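Local coordinates for ethylbenzene dehydrogenase alpha-subunit (Aromatoleum aromaticum, PDB 2IVF), which is the molybdenum-containing subunit of a molybdopterin oxidoreductase, holding a molybdenum atom, the dinucleotides MGD and MD1 and an iron/sulfur cluster, at residues C92-Y97 and K129-N134; Q312-E317 and F462-L467; Y655-E660 and A679-C684. All blocks are in the same frame, centred on the assembly; numbering follows the deposited sequence.

Contact 1: residues C92-Y97 and K129-N134; sequences CKFYVY and KGSAFN. With SF4 (iron/sulfur cluster), chain K.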
# COMPACT_ATOMS: atom_id res chain seq x y z
N CYS A 92 7.42 4.53 10.89
CA CYS A 92 8.68 4.14 10.33
C CYS A 92 9.61 5.30 10.21
O CYS A 92 9.25 6.28 9.58
CB CYS A 92 8.42 3.60 8.93
SG CYS A 92 7.13 2.39 8.82
N LYS A 93 10.81 5.18 10.79
CA LYS A 93 11.81 6.21 10.76
C LYS A 93 12.63 6.10 9.47
O LYS A 93 13.19 5.03 9.17
CB LYS A 93 12.74 6.08 11.94
CG LYS A 93 13.70 7.30 12.08
CD LYS A 93 14.43 7.33 13.44
CE LYS A 93 15.43 6.16 13.55
NZ LYS A 93 16.47 6.33 14.61
N PHE A 94 12.65 7.19 8.71
CA PHE A 94 13.42 7.26 7.48
C PHE A 94 14.51 8.30 7.54
O PHE A 94 14.39 9.32 8.21
CB PHE A 94 12.54 7.63 6.30
CG PHE A 94 11.74 6.48 5.75
CD1 PHE A 94 10.73 5.95 6.46
CD2 PHE A 94 12.05 5.92 4.52
CE1 PHE A 94 9.99 4.92 5.97
CE2 PHE A 94 11.31 4.88 4.02
CZ PHE A 94 10.28 4.37 4.76
N TYR A 95 15.53 8.04 6.75
CA TYR A 95 16.50 9.04 6.37
C TYR A 95 15.87 9.72 5.20
O TYR A 95 15.42 9.05 4.26
CB TYR A 95 17.77 8.40 5.92
CG TYR A 95 18.52 7.70 7.00
CD1 TYR A 95 18.90 8.38 8.17
CD2 TYR A 95 18.92 6.38 6.83
CE1 TYR A 95 19.61 7.72 9.16
CE2 TYR A 95 19.66 5.77 7.77
CZ TYR A 95 19.99 6.43 8.94
OH TYR A 95 20.70 5.77 9.91
N VAL A 96 15.78 11.03 5.28
CA VAL A 96 15.31 11.88 4.18
C VAL A 96 16.50 12.57 3.58
O VAL A 96 17.22 13.35 4.26
CB VAL A 96 14.26 12.89 4.68
CG1 VAL A 96 13.76 13.83 3.50
CG2 VAL A 96 13.09 12.09 5.32
N TYR A 97 16.77 12.27 2.31
CA TYR A 97 18.00 12.72 1.63
C TYR A 97 17.69 13.93 0.78
O TYR A 97 16.87 13.86 -0.11
CB TYR A 97 18.57 11.65 0.70
CG TYR A 97 19.00 10.39 1.37
CD1 TYR A 97 18.06 9.43 1.74
CD2 TYR A 97 20.34 10.11 1.54
CE1 TYR A 97 18.43 8.27 2.31
CE2 TYR A 97 20.76 8.90 2.13
CZ TYR A 97 19.79 7.99 2.50
OH TYR A 97 20.15 6.82 3.08
N LYS A 129 4.85 3.11 -0.30
CA LYS A 129 4.33 4.44 -0.42
C LYS A 129 5.31 5.37 0.28
O LYS A 129 5.71 6.37 -0.28
CB LYS A 129 2.97 4.55 0.21
CG LYS A 129 1.85 3.96 -0.63
CD LYS A 129 1.72 2.44 -0.45
CE LYS A 129 1.27 2.04 0.96
NZ LYS A 129 1.24 0.55 1.12
N GLY A 130 5.68 5.02 1.51
CA GLY A 130 6.64 5.80 2.31
C GLY A 130 8.00 5.93 1.65
O GLY A 130 8.63 7.01 1.66
N SER A 131 8.45 4.83 1.06
CA SER A 131 9.77 4.75 0.44
C SER A 131 9.85 5.45 -0.92
O SER A 131 10.93 5.50 -1.53
CB SER A 131 10.17 3.28 0.31
OG SER A 131 10.36 2.69 1.59
N ALA A 132 8.71 5.96 -1.40
CA ALA A 132 8.63 6.76 -2.65
C ALA A 132 7.95 8.10 -2.44
O ALA A 132 7.59 8.78 -3.40
CB ALA A 132 7.85 5.98 -3.69
N PHE A 133 7.84 8.53 -1.19
CA PHE A 133 7.12 9.75 -0.88
C PHE A 133 7.75 11.03 -1.46
O PHE A 133 7.07 12.00 -1.73
CB PHE A 133 6.92 9.90 0.65
CG PHE A 133 5.89 10.92 0.93
CD1 PHE A 133 4.58 10.60 0.71
CD2 PHE A 133 6.23 12.21 1.29
CE1 PHE A 133 3.58 11.57 0.87
CE2 PHE A 133 5.24 13.17 1.45
CZ PHE A 133 3.92 12.83 1.22
N ASN A 134 9.05 11.03 -1.74
CA ASN A 134 9.64 12.15 -2.43
C ASN A 134 8.89 12.49 -3.71
O ASN A 134 8.85 13.64 -4.13
CB ASN A 134 11.10 11.82 -2.76
CG ASN A 134 11.24 10.80 -3.92
OD1 ASN A 134 11.43 9.59 -3.70
ND2 ASN A 134 11.24 11.31 -5.15
FE1 SF4 K . 4.48 3.28 5.00
FE2 SF4 K . 5.68 3.35 7.43
FE3 SF4 K . 5.27 5.63 6.11
FE4 SF4 K . 3.14 4.25 7.16
S1 SF4 K . 4.75 5.32 8.33
S2 SF4 K . 3.32 5.22 5.02
S3 SF4 K . 3.90 2.11 6.89
S4 SF4 K . 6.66 3.92 5.44
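Phe-94 at the start of strand 94-99 and Ser-131 in the turn formed by 129-134 bring their backbones closest, with CA atoms 8.3 Å apart, and no hydrogen bond spans the gap. Within the turn, Ala-132 N bonds back to Lys-129 O. The distance is filled by the Phe-94 ring, whose first torsion (chi1 -79°) puts CG anti to the carbonyl carbon and directs the ring at the turn. Ser-131 OG lies at the ring edge, close to its plane, 3.4 Å from Phe-94 CE2; its hydrogen bond goes to Cys-127 O. The same ring reaches the iron/sulfur cluster, with CE1 of Phe-94 3.5 Å from S4 of the cluster at an oblique angle. Gly-130 CA is 3.7 Å from that sulfur, so the backbone itself lies against the cluster. Cys-92 SG binds iron FE2 at 2.2 Å. Cys-92, Phe-94 and Gly-130 thus bring both segments into the cluster pocket, which also includes Cys-86 and Cys-127. Beyond the pocket, 94-99 is the middle strand of an antiparallel sheet, between 76-80 and 102-108, while Ala-132 packs on helix 862-865 and Tyr-97 and Ser-131 meet the beta-subunit.

Contact 2: residues Q312-E317 and F462-L467; sequences QVMIDE and FLAMAL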
# COMPACT_ATOMS: atom_id res chain seq x y z
N GLN A 312 -19.25 -24.48 19.65
CA GLN A 312 -20.03 -25.67 19.81
C GLN A 312 -19.13 -26.89 19.92
O GLN A 312 -19.37 -27.77 20.73
CB GLN A 312 -21.02 -25.85 18.66
CG GLN A 312 -22.10 -26.89 18.92
CD GLN A 312 -21.70 -28.34 18.67
OE1 GLN A 312 -22.39 -29.25 19.15
NE2 GLN A 312 -20.60 -28.57 17.95
N VAL A 313 -18.07 -26.90 19.13
CA VAL A 313 -17.09 -27.98 19.19
C VAL A 313 -16.45 -28.10 20.57
O VAL A 313 -16.44 -29.18 21.17
CB VAL A 313 -16.05 -27.84 18.10
CG1 VAL A 313 -14.83 -28.80 18.34
CG2 VAL A 313 -16.67 -28.08 16.76
N MET A 314 -15.95 -26.98 21.09
CA MET A 314 -15.29 -26.96 22.37
C MET A 314 -16.24 -27.31 23.49
O MET A 314 -15.82 -27.94 24.45
CB MET A 314 -14.69 -25.58 22.65
CG MET A 314 -13.61 -25.17 21.70
SD MET A 314 -12.76 -23.67 22.26
CE MET A 314 -13.73 -22.42 21.46
N ILE A 315 -17.49 -26.90 23.39
CA ILE A 315 -18.45 -27.26 24.44
C ILE A 315 -18.81 -28.74 24.32
O ILE A 315 -18.68 -29.49 25.29
CB ILE A 315 -19.66 -26.30 24.43
CG1 ILE A 315 -19.19 -24.91 24.91
CG2 ILE A 315 -20.84 -26.85 25.30
CD1 ILE A 315 -20.22 -23.83 24.78
N ASP A 316 -19.21 -29.17 23.14
CA ASP A 316 -19.67 -30.54 22.95
C ASP A 316 -18.58 -31.58 23.27
O ASP A 316 -18.87 -32.65 23.82
CB ASP A 316 -20.12 -30.68 21.50
CG ASP A 316 -20.91 -31.94 21.26
OD1 ASP A 316 -21.75 -32.30 22.10
OD2 ASP A 316 -20.70 -32.55 20.19
N GLU A 317 -17.35 -31.28 22.92
CA GLU A 317 -16.22 -32.15 23.18
C GLU A 317 -15.58 -31.87 24.55
O GLU A 317 -14.62 -32.50 24.90
CB GLU A 317 -15.20 -32.04 22.04
CG GLU A 317 -15.78 -32.45 20.70
CD GLU A 317 -14.75 -32.65 19.60
OE1 GLU A 317 -13.57 -32.37 19.81
OE2 GLU A 317 -15.13 -33.13 18.51
N PHE A 462 -15.09 -13.64 20.25
CA PHE A 462 -14.75 -13.56 21.67
C PHE A 462 -15.30 -14.68 22.53
O PHE A 462 -14.67 -15.06 23.52
CB PHE A 462 -15.12 -12.18 22.22
CG PHE A 462 -14.33 -11.10 21.60
CD1 PHE A 462 -12.96 -11.22 21.57
CD2 PHE A 462 -14.90 -9.97 21.04
CE1 PHE A 462 -12.14 -10.23 20.97
CE2 PHE A 462 -14.08 -8.99 20.45
CZ PHE A 462 -12.72 -9.14 20.40
N LEU A 463 -16.43 -15.26 22.14
CA LEU A 463 -16.98 -16.41 22.86
C LEU A 463 -16.05 -17.60 22.73
O LEU A 463 -15.77 -18.26 23.70
CB LEU A 463 -18.40 -16.74 22.35
CG LEU A 463 -19.01 -18.01 22.96
CD1 LEU A 463 -19.10 -17.89 24.51
CD2 LEU A 463 -20.39 -18.30 22.31
N ALA A 464 -15.50 -17.81 21.53
CA ALA A 464 -14.51 -18.88 21.33
C ALA A 464 -13.22 -18.63 22.11
O ALA A 464 -12.60 -19.58 22.64
CB ALA A 464 -14.22 -19.04 19.80
N MET A 465 -12.79 -17.37 22.15
CA MET A 465 -11.62 -16.99 22.94
C MET A 465 -11.90 -17.20 24.42
O MET A 465 -11.05 -17.66 25.14
CB MET A 465 -11.19 -15.56 22.67
CG MET A 465 -10.86 -15.32 21.22
SD MET A 465 -9.52 -16.48 20.66
CE MET A 465 -9.97 -16.68 18.93
N ALA A 466 -13.08 -16.86 24.89
CA ALA A 466 -13.46 -17.12 26.29
C ALA A 466 -13.41 -18.61 26.66
O ALA A 466 -12.90 -19.02 27.73
CB ALA A 466 -14.88 -16.60 26.55
N LEU A 467 -14.04 -19.41 25.80
CA LEU A 467 -14.19 -20.82 26.05
C LEU A 467 -12.83 -21.48 26.06
O LEU A 467 -12.65 -22.45 26.72
CB LEU A 467 -15.08 -21.47 24.99
CG LEU A 467 -16.56 -21.14 25.11
CD1 LEU A 467 -17.28 -21.53 23.79
CD2 LEU A 467 -17.19 -21.80 26.38
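This is a helix-helix contact made by apolar side chains, with no hydrogen bond across it: Met-314 and Ile-315 from the end of helix 303-316 meet Ala-464 and Leu-467 from the end of helix 454-467. The side chain of Ala-464 lies about 14 Å from the bound MGD. The axes of the two short helical segments run in nearly the same direction, 29° apart, and approach to 10.2 Å. Met-314 spans that separation: its chain extends from the helix as far as SD and then bends (chi3 -91°), laying the terminal methyl against the neighbouring backbone. Its CE sits 3.3 Å from Ala-464 O and 3.8 Å from Ala-464 CB, where the small side chain lets the methyl come down close to the helix. The same methyl also meets Leu-467 CB at 3.9 Å. One step along, Ile-315 and Leu-467 cross at about a right angle, with the two CD1 methyls 3.9 Å apart; both Leu-467 methyls border the isoleucine CG1-CD1 arm. Helix 401-408 adds Phe-402 and Leu-405 beside Ile-315, and Ala-436 of helix 425-437 touches Met-314. Such packing is consistent with the alpha/beta part of the molybdopterin oxidoreductase fold, in which helices pack beside a parallel sheet that includes strands 249-253 and 440-444.

Contact 3: residues Y655-E660 and A679-C684; sequences YYEKHE and APPGEC. With MD1 (phosphoric acid 4-(2-amino-4-oxo-3,4,5,6,-tetrahydro-pteridin-6-yl)-2-hydroxy-3,4-dimercapto-but-3-en-yl ester guanylate ester), chain N.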
# COMPACT_ATOMS: atom_id res chain seq x y z
N TYR A 655 4.40 15.87 4.27
CA TYR A 655 5.36 15.16 5.13
C TYR A 655 6.76 15.58 4.71
O TYR A 655 7.04 15.78 3.52
CB TYR A 655 5.19 13.63 5.11
CG TYR A 655 3.74 13.21 5.07
CD1 TYR A 655 2.74 13.95 5.71
CD2 TYR A 655 3.36 12.10 4.34
CE1 TYR A 655 1.43 13.58 5.64
CE2 TYR A 655 2.05 11.73 4.26
CZ TYR A 655 1.10 12.46 4.89
OH TYR A 655 -0.16 12.07 4.75
N TYR A 656 7.62 15.73 5.72
CA TYR A 656 9.02 16.19 5.55
C TYR A 656 9.13 17.69 5.42
O TYR A 656 10.26 18.23 5.39
CB TYR A 656 9.74 15.61 4.34
CG TYR A 656 9.72 14.13 4.07
CD1 TYR A 656 9.38 13.19 5.05
CD2 TYR A 656 10.10 13.66 2.81
CE1 TYR A 656 9.37 11.83 4.77
CE2 TYR A 656 10.09 12.34 2.50
CZ TYR A 656 9.74 11.40 3.49
OH TYR A 656 9.75 10.07 3.20
N GLU A 657 8.01 18.38 5.35
CA GLU A 657 7.99 19.84 5.08
C GLU A 657 7.49 20.64 6.27
O GLU A 657 7.30 21.87 6.18
CB GLU A 657 7.10 20.14 3.90
CG GLU A 657 7.56 19.55 2.57
CD GLU A 657 6.63 19.87 1.42
OE1 GLU A 657 5.45 20.16 1.69
OE2 GLU A 657 7.07 19.82 0.24
N LYS A 658 7.27 19.93 7.37
CA LYS A 658 6.79 20.50 8.62
C LYS A 658 7.13 19.57 9.77
O LYS A 658 7.13 18.34 9.63
CB LYS A 658 5.29 20.72 8.58
CG LYS A 658 4.48 19.45 8.45
CD LYS A 658 3.01 19.79 8.01
CE LYS A 658 2.31 18.47 7.78
NZ LYS A 658 0.97 18.63 7.13
N HIS A 659 7.46 20.14 10.91
CA HIS A 659 7.80 19.29 12.08
C HIS A 659 6.53 18.56 12.52
O HIS A 659 5.43 19.15 12.54
CB HIS A 659 8.30 20.11 13.23
CG HIS A 659 9.48 20.95 12.90
ND1 HIS A 659 9.36 22.21 12.35
CD2 HIS A 659 10.80 20.74 13.07
CE1 HIS A 659 10.56 22.73 12.17
NE2 HIS A 659 11.46 21.86 12.62
N GLU A 660 6.70 17.28 12.84
CA GLU A 660 5.59 16.46 13.33
C GLU A 660 6.09 15.27 14.10
O GLU A 660 7.29 15.04 14.23
CB GLU A 660 4.74 15.98 12.13
CG GLU A 660 3.47 16.77 11.88
CD GLU A 660 2.42 16.54 12.96
OE1 GLU A 660 2.68 15.70 13.85
OE2 GLU A 660 1.36 17.19 12.93
N ALA A 679 11.64 23.44 3.06
CA ALA A 679 10.56 24.41 3.19
C ALA A 679 9.40 23.90 2.36
O ALA A 679 9.62 23.30 1.29
CB ALA A 679 10.99 25.84 2.70
N PRO A 680 8.16 24.14 2.81
CA PRO A 680 7.06 23.83 1.90
C PRO A 680 7.16 24.67 0.61
O PRO A 680 7.74 25.75 0.65
CB PRO A 680 5.80 24.22 2.68
CG PRO A 680 6.20 24.40 4.04
CD PRO A 680 7.69 24.66 4.10
N PRO A 681 6.64 24.17 -0.53
CA PRO A 681 6.72 24.93 -1.78
C PRO A 681 5.60 25.94 -1.90
O PRO A 681 4.60 25.84 -1.19
CB PRO A 681 6.50 23.87 -2.85
CG PRO A 681 5.61 22.83 -2.19
CD PRO A 681 5.91 22.90 -0.70
N GLY A 682 5.76 26.86 -2.85
CA GLY A 682 4.71 27.82 -3.20
C GLY A 682 4.29 28.56 -1.95
O GLY A 682 5.12 29.10 -1.24
N GLU A 683 3.00 28.56 -1.66
CA GLU A 683 2.51 29.21 -0.45
C GLU A 683 1.86 28.21 0.50
O GLU A 683 0.91 28.54 1.24
CB GLU A 683 1.56 30.36 -0.80
CG GLU A 683 2.27 31.45 -1.60
CD GLU A 683 1.31 32.51 -2.12
OE1 GLU A 683 0.11 32.45 -1.78
OE2 GLU A 683 1.75 33.39 -2.88
N CYS A 684 2.38 26.99 0.46
CA CYS A 684 1.97 25.95 1.38
C CYS A 684 2.23 26.34 2.82
O CYS A 684 3.32 26.75 3.17
CB CYS A 684 2.70 24.65 1.07
SG CYS A 684 2.11 23.89 -0.45
PB MD1 N . -10.18 9.91 4.52
O3B MD1 N . -9.03 9.65 3.46
O1B MD1 N . -9.51 10.30 5.79
O2B MD1 N . -11.32 10.67 3.95
O3A MD1 N . -10.74 8.45 4.73
C10 MD1 N . -10.23 7.54 5.73
C11 MD1 N . -10.93 6.23 5.44
O11 MD1 N . -10.20 5.69 4.28
C12 MD1 N . -10.77 5.28 6.59
S12 MD1 N . -9.58 5.52 7.80
C13 MD1 N . -11.52 4.13 6.68
S13 MD1 N . -11.32 3.02 7.93
C14 MD1 N . -12.58 3.80 5.71
N15 MD1 N . -12.46 2.59 4.96
C16 MD1 N . -13.34 2.29 3.95
C15 MD1 N . -13.22 1.05 3.36
O14 MD1 N . -12.35 0.22 3.73
N17 MD1 N . -14.07 0.83 2.31
C17 MD1 N . -15.03 1.77 1.93
N16 MD1 N . -15.81 1.44 0.92
N18 MD1 N . -15.14 2.95 2.57
C20 MD1 N . -14.32 3.21 3.56
N8 MD1 N . -14.47 4.37 4.24
C7 MD1 N . -13.60 4.83 5.30
PA MD1 N . -8.57 10.41 2.12
O1A MD1 N . -7.14 10.03 1.93
O2A MD1 N . -9.52 10.04 1.04
O5' MD1 N . -8.70 11.96 2.41
C5' MD1 N . -7.75 12.51 3.31
C4' MD1 N . -7.14 13.71 2.71
O4' MD1 N . -6.11 14.06 3.61
C1' MD1 N . -5.12 14.70 2.80
N9 MD1 N . -3.79 14.78 3.41
C4 MD1 N . -3.29 15.90 3.92
N3 MD1 N . -3.85 17.13 4.00
C2 MD1 N . -3.18 18.14 4.57
N2 MD1 N . -3.74 19.37 4.67
N1 MD1 N . -1.88 17.90 4.97
C6 MD1 N . -1.25 16.68 4.91
O6 MD1 N . -0.11 16.57 5.36
C5 MD1 N . -1.99 15.62 4.36
N7 MD1 N . -1.74 14.34 4.11
C8 MD1 N . -2.85 13.84 3.54
C2' MD1 N . -5.05 13.84 1.54
O2' MD1 N . -4.54 14.55 0.38
C3' MD1 N . -6.48 13.33 1.37
O3' MD1 N . -7.17 13.99 0.28
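With CG anti to its carbonyl carbon (chi1 -64°) and the chain straight beyond it (chi2 179°), Glu-657 sends its carboxylate out to the two prolines of 679-684. The next residue turns elsewhere: Lys-658 has CG between the backbone N and the carbonyl carbon (chi1 64°), and its extended chain leads away to the bound MD1. Glu-657 OE2 comes 3.4 Å from Pro-681 CD, the carboxylate arm and proline ring crossing at about a right angle. Pro-680 packs against the backbone instead, its CG 3.5 Å from Glu-657 O. No hydrogen bond joins the segments, and the buried carboxylate is satisfied elsewhere: OE2 pairs with Arg-142 in a salt bridge and OE1 accepts from Trp-654 N.

The chain turns a corner at Lys-658, next to strand 659-661, an outer strand of a small antiparallel sheet whose next strand, 670-676, leads on to the loop 679-684. That corner carries part of the dinucleotide pocket of this molybdopterin oxidoreductase. Lys-658 NZ donates to O6 of the MD1 guanine at 2.9 Å and also meets Ala-653 O, Ala-195 O and the carboxylate of Glu-687, a set of oxygens that would favour its positive charge. Tyr-655 OH lies 2.8 Å from MD1 N7, so both O6 and N7, on the same edge of the guanine, are approached. Within the loop 679-684, Cys-684 N bonds back to Pro-681 O at 3.0 Å.

From the N terminus, contact 1 closes first, joining strand 94-99 to the turn before helix 134-137 through 31 intervening residues. Contact 2 follows with a much longer loop of 144 residues, bringing helix 303-316 and helix 454-467 together. Contact 3 closes last over 18 residues, linking the corner beside strand 659-661 to the loop 679-684 ahead of helix 687-704. The three lie in series, with no nesting or crossing. Contacts 1 and 3 nevertheless touch in space, their centres about 15 Å apart: the Phe-133 ring stacks on Tyr-655, joining the cluster side to the MD1 side. Contact 2 stands apart, its centre about 45 Å from that of contact 1 and about 53 Å from that of contact 3.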